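Local coordinates for protein titin (Homo sapiens, PDB 2A38) that forms the amino-terminal pair of immunoglobulin domains of a giant muscle filament protein, a tandem that probably helps anchor titin in the sarcomeric Z-disc, at residues Gln108-Met113 with Leu123-Thr128; Tyr138-Glu143 with Ser171-Val176; Phe25-Ser30 with Tyr78-Thr83. All blocks are in the same frame, centred on the assembly; numbering follows the deposited sequence.

Contacts 1 and 2 lie in the second immunoglobulin domain and touch each other, Leu110 CD1 coming within 3.4 Å of Tyr174 O; contact 3 belongs to the first domain, its centre about 51 Å from that of contact 1 and about 60 Å from that of contact 2. Contact 3 is wholly buried: its touching side chains are apolar or aromatic, and no hydrogen bond joins its two strands, which come from different sheets. Contact 2, at the surface, pairs two neighbours of one sheet through backbone bonds supplemented by arginine and aspartate side chains. Contact 1 is intermediate, with a single backbone pair and ordered water on one side and leucine, valine and methionine on the other.

Contact 1: Gln108-Met113 with Leu123-Thr128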
loop_
_atom_site.group_PDB
_atom_site.type_symbol
_atom_site.label_atom_id
_atom_site.label_comp_id
_atom_site.label_asym_id
_atom_site.label_seq_id
_atom_site.Cartn_x
_atom_site.Cartn_y
_atom_site.Cartn_z
ATOM N N GLN A 108 6.363 -16.630 -3.083
ATOM C CA GLN A 108 6.423 -18.051 -3.418
ATOM C C GLN A 108 7.307 -18.175 -4.663
ATOM O O GLN A 108 7.005 -17.600 -5.713
ATOM C CB GLN A 108 5.038 -18.611 -3.727
ATOM C CG GLN A 108 5.066 -20.099 -4.011
ATOM C CD GLN A 108 3.750 -20.612 -4.543
ATOM O OE1 GLN A 108 2.702 -20.006 -4.313
ATOM N NE2 GLN A 108 3.790 -21.741 -5.246
ATOM N N ARG A 109 8.399 -18.918 -4.524
ATOM C CA ARG A 109 9.355 -19.126 -5.598
ATOM C C ARG A 109 9.126 -20.432 -6.340
ATOM O O ARG A 109 8.388 -21.299 -5.878
ATOM C CB ARG A 109 10.771 -19.147 -5.023
ATOM C CG ARG A 109 11.245 -17.826 -4.491
ATOM C CD ARG A 109 12.617 -17.944 -3.849
ATOM N NE ARG A 109 13.223 -16.626 -3.661
ATOM C CZ ARG A 109 14.178 -16.355 -2.775
ATOM N NH1 ARG A 109 14.643 -17.310 -1.979
ATOM N NH2 ARG A 109 14.666 -15.126 -2.684
ATOM N N LEU A 110 9.774 -20.564 -7.494
ATOM C CA LEU A 110 9.689 -21.785 -8.289
ATOM C C LEU A 110 10.444 -22.864 -7.517
ATOM O O LEU A 110 11.412 -22.565 -6.823
ATOM C CB LEU A 110 10.384 -21.608 -9.639
ATOM C CG LEU A 110 9.809 -20.746 -10.753
ATOM C CD1 LEU A 110 10.729 -20.820 -11.970
ATOM C CD2 LEU A 110 8.423 -21.253 -11.112
ATOM N N GLN A 111 10.008 -24.112 -7.637
ATOM C CA GLN A 111 10.695 -25.209 -6.970
ATOM C C GLN A 111 11.039 -26.273 -7.996
ATOM O O GLN A 111 10.229 -26.587 -8.862
ATOM C CB GLN A 111 9.819 -25.824 -5.876
ATOM C CG GLN A 111 9.583 -24.919 -4.678
ATOM C CD GLN A 111 8.768 -25.611 -3.591
ATOM O OE1 GLN A 111 9.207 -26.616 -3.021
ATOM N NE2 GLN A 111 7.574 -25.078 -3.301
ATOM N N SER A 112 12.244 -26.820 -7.902
ATOM C CA SER A 112 12.673 -27.859 -8.828
ATOM C C SER A 112 11.853 -29.125 -8.646
ATOM O O SER A 112 11.397 -29.436 -7.546
ATOM C CB SER A 112 14.141 -28.195 -8.603
ATOM O OG SER A 112 14.960 -27.081 -8.895
ATOM N N MET A 113 11.654 -29.865 -9.726
ATOM C CA MET A 113 10.914 -31.097 -9.606
ATOM C C MET A 113 11.261 -32.122 -10.659
ATOM O O MET A 113 11.608 -31.797 -11.799
ATOM C CB MET A 113 9.413 -30.820 -9.586
ATOM C CG MET A 113 8.914 -29.842 -10.612
ATOM S SD MET A 113 7.241 -29.346 -10.122
ATOM C CE MET A 113 6.279 -30.746 -10.748
ATOM N N LEU A 123 4.068 -25.255 -12.134
ATOM C CA LEU A 123 5.115 -24.465 -11.503
ATOM C C LEU A 123 4.470 -23.114 -11.168
ATOM O O LEU A 123 3.975 -22.428 -12.059
ATOM C CB LEU A 123 6.277 -24.270 -12.481
ATOM C CG LEU A 123 6.858 -25.551 -13.082
ATOM C CD1 LEU A 123 7.868 -25.228 -14.171
ATOM C CD2 LEU A 123 7.496 -26.362 -11.980
ATOM N N GLN A 124 4.467 -22.738 -9.892
ATOM C CA GLN A 124 3.867 -21.472 -9.478
ATOM C C GLN A 124 4.793 -20.529 -8.742
ATOM O O GLN A 124 5.767 -20.944 -8.121
ATOM C CB GLN A 124 2.678 -21.696 -8.549
ATOM C CG GLN A 124 1.529 -22.465 -9.118
ATOM C CD GLN A 124 0.286 -22.283 -8.271
ATOM O OE1 GLN A 124 0.374 -22.129 -7.050
ATOM N NE2 GLN A 124 -0.879 -22.307 -8.912
ATOM N N VAL A 125 4.434 -19.250 -8.794
ATOM C CA VAL A 125 5.148 -18.190 -8.111
ATOM C C VAL A 125 4.113 -17.160 -7.654
ATOM O O VAL A 125 3.044 -17.017 -8.253
ATOM C CB VAL A 125 6.158 -17.468 -9.044
ATOM C CG1 VAL A 125 7.223 -18.433 -9.527
ATOM C CG2 VAL A 125 5.423 -16.847 -10.231
ATOM N N ARG A 126 4.414 -16.464 -6.573
ATOM C CA ARG A 126 3.541 -15.402 -6.083
ATOM C C ARG A 126 4.478 -14.201 -5.988
ATOM O O ARG A 126 5.488 -14.252 -5.299
ATOM C CB ARG A 126 2.952 -15.738 -4.710
ATOM C CG ARG A 126 2.088 -14.614 -4.172
ATOM C CD ARG A 126 1.420 -14.981 -2.864
ATOM N NE ARG A 126 0.254 -15.840 -3.054
ATOM C CZ ARG A 126 -0.904 -15.430 -3.563
ATOM N NH1 ARG A 126 -1.065 -14.166 -3.941
ATOM N NH2 ARG A 126 -1.913 -16.285 -3.682
ATOM N N VAL A 127 4.154 -13.134 -6.709
ATOM C CA VAL A 127 5.004 -11.948 -6.735
ATOM C C VAL A 127 4.303 -10.683 -6.269
ATOM O O VAL A 127 3.147 -10.438 -6.611
ATOM C CB VAL A 127 5.526 -11.672 -8.168
ATOM C CG1 VAL A 127 6.495 -10.501 -8.148
ATOM C CG2 VAL A 127 6.191 -12.902 -8.730
ATOM N N THR A 128 5.023 -9.874 -5.500
ATOM C CA THR A 128 4.493 -8.605 -5.013
ATOM C C THR A 128 5.451 -7.491 -5.413
ATOM O O THR A 128 6.591 -7.748 -5.799
ATOM C CB THR A 128 4.349 -8.595 -3.485
ATOM O OG1 THR A 128 5.617 -8.903 -2.886
ATOM C CG2 THR A 128 3.294 -9.613 -3.038
HETATM O O HOH W 1 6.359 -22.980 -6.205
HETATM O O HOH W 2 6.686 -24.168 -8.422
#
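Gln108 closes an antiparallel bridge with Arg126 just where the chain leaves one sheet of the immunoglobulin sandwich to cross to the other. Arg126 N donates to Gln108 O at 3.0 Å; the return bond from Gln108 N to Arg126 O is weak at 3.4 Å. Past this pair the backbones separate and water takes over: water 1 accepts from Gln108 NE2 and donates to Arg109 O and to Gln124 O, the last at 2.9 Å. The side chain of Gln108, with CG anti to the backbone N (chi1 -177°) and extended beyond, carries NE2 to 3.5 Å from Gln124 CB, the two amide planes 50° apart. Replacing Gln108 by alanine removes the amide, and water 1 would probably lose its NE2 donor and Gln124 CB the group that packs on it. On the inner side Leu110 CD2 presses on Val125 CG1 at 3.5 Å, a tight fit, and also meets Leu123 CB. Further on, Met113 SD approaches Leu123 CD2 at 3.5 Å. Strand 119-130 continues its sheet through backbone bonds to strand 158-166, whereas Leu110 and Met113 already lean on Ala189 and Leu191 of strand 183-193, in the opposite sheet.

Contact 2: Tyr138-Glu143 with Ser171-Val176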
loop_
_atom_site.group_PDB
_atom_site.type_symbol
_atom_site.label_atom_id
_atom_site.label_comp_id
_atom_site.label_asym_id
_atom_site.label_seq_id
_atom_site.Cartn_x
_atom_site.Cartn_y
_atom_site.Cartn_z
ATOM N N TYR A 138 10.412 -18.093 -18.512
ATOM C CA TYR A 138 11.404 -18.529 -19.480
ATOM C C TYR A 138 11.810 -19.981 -19.301
ATOM O O TYR A 138 11.783 -20.516 -18.195
ATOM C CB TYR A 138 12.653 -17.671 -19.357
ATOM C CG TYR A 138 12.397 -16.204 -19.553
ATOM C CD1 TYR A 138 12.534 -15.617 -20.806
ATOM C CD2 TYR A 138 11.991 -15.403 -18.490
ATOM C CE1 TYR A 138 12.273 -14.265 -20.998
ATOM C CE2 TYR A 138 11.727 -14.056 -18.666
ATOM C CZ TYR A 138 11.870 -13.490 -19.922
ATOM O OH TYR A 138 11.620 -12.150 -20.102
ATOM N N ARG A 139 12.172 -20.615 -20.408
ATOM C CA ARG A 139 12.656 -21.982 -20.383
ATOM C C ARG A 139 14.012 -21.879 -21.056
ATOM O O ARG A 139 14.097 -21.544 -22.235
ATOM C CB ARG A 139 11.771 -22.922 -21.191
ATOM C CG ARG A 139 12.252 -24.363 -21.079
ATOM C CD ARG A 139 11.844 -25.209 -22.264
ATOM N NE ARG A 139 12.545 -26.488 -22.246
ATOM C CZ ARG A 139 12.604 -27.323 -23.279
ATOM N NH1 ARG A 139 12.001 -27.009 -24.421
ATOM N NH2 ARG A 139 13.264 -28.471 -23.169
ATOM N N ASP A 140 15.070 -22.147 -20.304
ATOM C CA ASP A 140 16.428 -22.050 -20.833
ATOM C C ASP A 140 16.645 -20.699 -21.528
ATOM O O ASP A 140 17.251 -20.632 -22.600
ATOM C CB ASP A 140 16.720 -23.194 -21.821
ATOM C CG ASP A 140 16.786 -24.572 -21.146
ATOM O OD1 ASP A 140 17.403 -24.701 -20.055
ATOM O OD2 ASP A 140 16.227 -25.534 -21.726
ATOM N N GLY A 141 16.130 -19.632 -20.925
ATOM C CA GLY A 141 16.313 -18.303 -21.488
ATOM C C GLY A 141 15.380 -17.831 -22.590
ATOM O O GLY A 141 15.450 -16.672 -22.992
ATOM N N ALA A 142 14.513 -18.699 -23.097
ATOM C CA ALA A 142 13.585 -18.294 -24.157
ATOM C C ALA A 142 12.182 -18.157 -23.575
ATOM O O ALA A 142 11.726 -19.021 -22.823
ATOM C CB ALA A 142 13.591 -19.322 -25.279
ATOM N N GLU A 143 11.494 -17.076 -23.922
ATOM C CA GLU A 143 10.157 -16.867 -23.392
ATOM C C GLU A 143 9.199 -17.976 -23.790
ATOM O O GLU A 143 9.064 -18.306 -24.965
ATOM C CB GLU A 143 9.598 -15.517 -23.833
ATOM C CG GLU A 143 8.131 -15.356 -23.478
ATOM C CD GLU A 143 7.697 -13.910 -23.398
ATOM O OE1 GLU A 143 8.076 -13.119 -24.291
ATOM O OE2 GLU A 143 6.966 -13.569 -22.441
ATOM N N SER A 171 12.134 -31.071 -20.315
ATOM C CA SER A 171 13.097 -30.914 -19.240
ATOM C C SER A 171 13.923 -29.656 -19.516
ATOM O O SER A 171 14.101 -29.247 -20.667
ATOM C CB SER A 171 14.026 -32.126 -19.178
ATOM O OG SER A 171 13.302 -33.319 -18.921
ATOM N N GLY A 172 14.434 -29.041 -18.459
ATOM C CA GLY A 172 15.238 -27.855 -18.649
ATOM C C GLY A 172 15.183 -26.913 -17.473
ATOM O O GLY A 172 14.604 -27.227 -16.429
ATOM N N THR A 173 15.799 -25.750 -17.647
ATOM C CA THR A 173 15.829 -24.738 -16.606
ATOM C C THR A 173 14.679 -23.768 -16.803
ATOM O O THR A 173 14.588 -23.104 -17.834
ATOM C CB THR A 173 17.146 -23.961 -16.636
ATOM O OG1 THR A 173 18.222 -24.845 -16.301
ATOM C CG2 THR A 173 17.113 -22.824 -15.640
ATOM N N TYR A 174 13.790 -23.710 -15.819
ATOM C CA TYR A 174 12.654 -22.812 -15.892
ATOM C C TYR A 174 12.877 -21.645 -14.968
ATOM O O TYR A 174 13.334 -21.819 -13.843
ATOM C CB TYR A 174 11.360 -23.536 -15.518
ATOM C CG TYR A 174 10.881 -24.461 -16.609
ATOM C CD1 TYR A 174 11.508 -25.687 -16.838
ATOM C CD2 TYR A 174 9.841 -24.085 -17.454
ATOM C CE1 TYR A 174 11.113 -26.512 -17.881
ATOM C CE2 TYR A 174 9.438 -24.899 -18.500
ATOM C CZ TYR A 174 10.078 -26.111 -18.710
ATOM O OH TYR A 174 9.688 -26.914 -19.753
ATOM N N SER A 175 12.569 -20.447 -15.449
ATOM C CA SER A 175 12.742 -19.254 -14.638
ATOM C C SER A 175 11.632 -18.236 -14.856
ATOM O O SER A 175 10.907 -18.267 -15.854
ATOM C CB SER A 175 14.076 -18.602 -14.962
ATOM O OG SER A 175 14.160 -18.336 -16.348
ATOM N N VAL A 176 11.492 -17.337 -13.900
ATOM C CA VAL A 176 10.507 -16.288 -14.007
ATOM C C VAL A 176 11.232 -15.014 -13.644
ATOM O O VAL A 176 12.018 -14.973 -12.698
ATOM C CB VAL A 176 9.310 -16.509 -13.063
ATOM C CG1 VAL A 176 9.800 -16.871 -11.695
ATOM C CG2 VAL A 176 8.460 -15.255 -13.003
HETATM O O HOH W 3 18.790 -27.057 -18.427
HETATM O O HOH W 4 15.250 -20.060 -17.994
#
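Tyr138 and Ser175 form an antiparallel hydrogen-bonded pair, Tyr138 N to Ser175 O at 2.7 Å and Ser175 N to Tyr138 O at 2.9 Å, both nearly straight. Asp140 N extends the pairing to Thr173 O, with an angle of 171° at the hydrogen. Among side-chain bonds, Thr173 N reaches Asp140 OD1 at 3.1 Å, from above the carboxylate plane, and water 3 links OD1 to Thr173 OG1, which also bonds Glu190. Water 4 joins Gly141 N, Thr173 O and Ser175 OG. Arg139 NH2 donates to Ser171 O at 2.8 Å with that oxygen at the guanidinium edge, close to its plane. By contrast, the charge pair of Arg139 NE with Asp140 OD2 is long, and no N-H points at the oxygen. Tyr174 OH is hydrogen-bonded to Asp170 O. Carbon contact comes from the same arginine: its aliphatic chain runs out straight from a chi1 of -177°, and CG makes a CH-pi contact over one face of the Tyr174 ring, offset toward the rim, 4.0 Å from the centroid. Arg139 to Ala142 make a type I' turn, its end residues bonded both ways through their backbones: the two-residue C-C' hairpin of an I-set domain, strand C beside strand F.

Contact 3: Phe25-Ser30 with Tyr78-Thr83; sequences FEAHIS and YSLKAT. With CD (cadmium ion), chain D.
Two strands facing each other across the hydrophobic core of an immunoglobulin beta-sandwich make this contact, Phe25, Ala27 and Ile29 on one side and Tyr78, Leu80 and Ala82 on the other. Phe25 CE1 comes to 3.6 Å from Tyr78 CG; the ring centroids are 5.2 Å apart and the planes at 35°, an oblique aromatic pair. The hydroxyl of Tyr78 bonds the carbonyl of Asn74. Next in line, Leu80 CD2 meets Ala27 CB at 3.6 Å. That same methyl meets Ile29 CD1 tip to tip: a chi1 of 177° swings the leucine branch across toward the facing strand. Ile29 CG2 then touches Ala82 CB at 3.9 Å.

The axes of segments 25-30 and 78-83 pass 9.0 Å apart at 15°, and no hydrogen bond crosses between them, as expected for strands B and F of the I-set fold, which belong to separate sheets. Side chains alternate along both strands; the intervening Glu26 and His28 turn away from segment 78-83.

On that outer face a cadmium ion is bound by Glu26 OE2 at 2.2 Å, by His28 NE2 at 2.4 Å and by water 5, which lies in the plane of the histidine ring. Glu26 OE2 also accepts a hydrogen bond from Arg62 NE.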
loop_
_atom_site.group_PDB
_atom_site.type_symbol
_atom_site.label_atom_id
_atom_site.label_comp_id
_atom_site.label_asym_id
_atom_site.label_seq_id
_atom_site.Cartn_x
_atom_site.Cartn_y
_atom_site.Cartn_z
ATOM N N PHE A 25 -2.402 14.177 12.788
ATOM C CA PHE A 25 -2.367 15.606 13.045
ATOM C C PHE A 25 -2.812 15.699 14.500
ATOM O O PHE A 25 -3.802 15.084 14.885
ATOM C CB PHE A 25 -3.363 16.343 12.148
ATOM C CG PHE A 25 -2.809 16.719 10.807
ATOM C CD1 PHE A 25 -3.425 16.289 9.639
ATOM C CD2 PHE A 25 -1.671 17.522 10.712
ATOM C CE1 PHE A 25 -2.916 16.654 8.391
ATOM C CE2 PHE A 25 -1.153 17.894 9.467
ATOM C CZ PHE A 25 -1.776 17.459 8.307
ATOM N N GLU A 26 -2.071 16.439 15.313
ATOM C CA GLU A 26 -2.417 16.589 16.716
ATOM C C GLU A 26 -2.183 18.036 17.132
ATOM O O GLU A 26 -1.300 18.708 16.610
ATOM C CB GLU A 26 -1.565 15.652 17.576
ATOM C CG GLU A 26 -1.868 15.724 19.070
ATOM C CD GLU A 26 -0.681 16.218 19.891
ATOM O OE1 GLU A 26 -0.112 17.280 19.544
ATOM O OE2 GLU A 26 -0.320 15.554 20.885
ATOM N N ALA A 27 -2.983 18.516 18.074
ATOM C CA ALA A 27 -2.853 19.877 18.540
ATOM C C ALA A 27 -3.345 19.955 19.966
ATOM O O ALA A 27 -4.112 19.114 20.407
ATOM C CB ALA A 27 -3.672 20.799 17.663
ATOM N N HIS A 28 -2.881 20.954 20.694
ATOM C CA HIS A 28 -3.323 21.159 22.055
ATOM C C HIS A 28 -4.043 22.472 22.049
ATOM O O HIS A 28 -3.508 23.489 21.610
ATOM C CB HIS A 28 -2.146 21.208 23.011
ATOM C CG HIS A 28 -1.580 19.861 23.310
ATOM N ND1 HIS A 28 -1.945 19.135 24.422
ATOM C CD2 HIS A 28 -0.730 19.079 22.609
ATOM C CE1 HIS A 28 -1.342 17.963 24.394
ATOM N NE2 HIS A 28 -0.599 17.904 23.305
ATOM N N ILE A 29 -5.270 22.444 22.534
ATOM C CA ILE A 29 -6.082 23.633 22.558
ATOM C C ILE A 29 -6.461 23.990 23.977
ATOM O O ILE A 29 -6.842 23.122 24.769
ATOM C CB ILE A 29 -7.357 23.417 21.735
ATOM C CG1 ILE A 29 -6.970 23.076 20.295
ATOM C CG2 ILE A 29 -8.245 24.655 21.811
ATOM C CD1 ILE A 29 -8.127 22.677 19.427
ATOM N N SER A 30 -6.350 25.273 24.288
ATOM C CA SER A 30 -6.700 25.769 25.600
ATOM C C SER A 30 -7.911 26.691 25.421
ATOM O O SER A 30 -8.236 27.080 24.306
ATOM C CB SER A 30 -5.510 26.529 26.187
ATOM O OG SER A 30 -5.682 26.768 27.572
ATOM N N TYR A 78 -5.068 20.820 5.933
ATOM C CA TYR A 78 -5.986 20.405 6.978
ATOM C C TYR A 78 -5.934 21.491 8.037
ATOM O O TYR A 78 -4.856 21.972 8.384
ATOM C CB TYR A 78 -5.547 19.086 7.602
ATOM C CG TYR A 78 -5.801 17.890 6.727
ATOM C CD1 TYR A 78 -5.070 17.685 5.548
ATOM C CD2 TYR A 78 -6.787 16.963 7.068
ATOM C CE1 TYR A 78 -5.321 16.585 4.734
ATOM C CE2 TYR A 78 -7.045 15.865 6.269
ATOM C CZ TYR A 78 -6.314 15.681 5.107
ATOM O OH TYR A 78 -6.593 14.592 4.331
ATOM N N SER A 79 -7.092 21.888 8.542
ATOM C CA SER A 79 -7.126 22.910 9.565
ATOM C C SER A 79 -8.050 22.516 10.691
ATOM O O SER A 79 -8.964 21.728 10.520
ATOM C CB SER A 79 -7.556 24.249 8.975
ATOM O OG SER A 79 -8.869 24.169 8.467
ATOM N N LEU A 80 -7.788 23.083 11.853
ATOM C CA LEU A 80 -8.555 22.822 13.056
ATOM C C LEU A 80 -9.105 24.146 13.590
ATOM O O LEU A 80 -8.342 25.084 13.798
ATOM C CB LEU A 80 -7.623 22.183 14.083
ATOM C CG LEU A 80 -8.118 21.839 15.485
ATOM C CD1 LEU A 80 -9.248 20.847 15.392
ATOM C CD2 LEU A 80 -6.962 21.250 16.285
ATOM N N LYS A 81 -10.421 24.238 13.760
ATOM C CA LYS A 81 -11.053 25.442 14.307
ATOM C C LYS A 81 -11.532 25.168 15.727
ATOM O O LYS A 81 -12.137 24.138 15.988
ATOM C CB LYS A 81 -12.282 25.866 13.505
ATOM C CG LYS A 81 -11.996 26.528 12.178
ATOM C CD LYS A 81 -13.281 27.153 11.610
ATOM C CE LYS A 81 -13.059 27.677 10.189
ATOM N NZ LYS A 81 -14.261 28.373 9.631
ATOM N N ALA A 82 -11.275 26.106 16.632
ATOM C CA ALA A 82 -11.697 25.993 18.030
ATOM C C ALA A 82 -12.573 27.208 18.353
ATOM O O ALA A 82 -12.208 28.337 18.025
ATOM C CB ALA A 82 -10.476 25.960 18.945
ATOM N N THR A 83 -13.710 26.987 19.003
ATOM C CA THR A 83 -14.603 28.096 19.305
ATOM C C THR A 83 -15.302 28.064 20.656
ATOM O O THR A 83 -15.709 27.009 21.125
ATOM C CB THR A 83 -15.721 28.188 18.250
ATOM O OG1 THR A 83 -15.145 28.168 16.943
ATOM C CG2 THR A 83 -16.515 29.473 18.416
HETATM CD CD CD D . 0.898 16.159 22.569
HETATM O O HOH W 5 1.836 17.458 20.914
#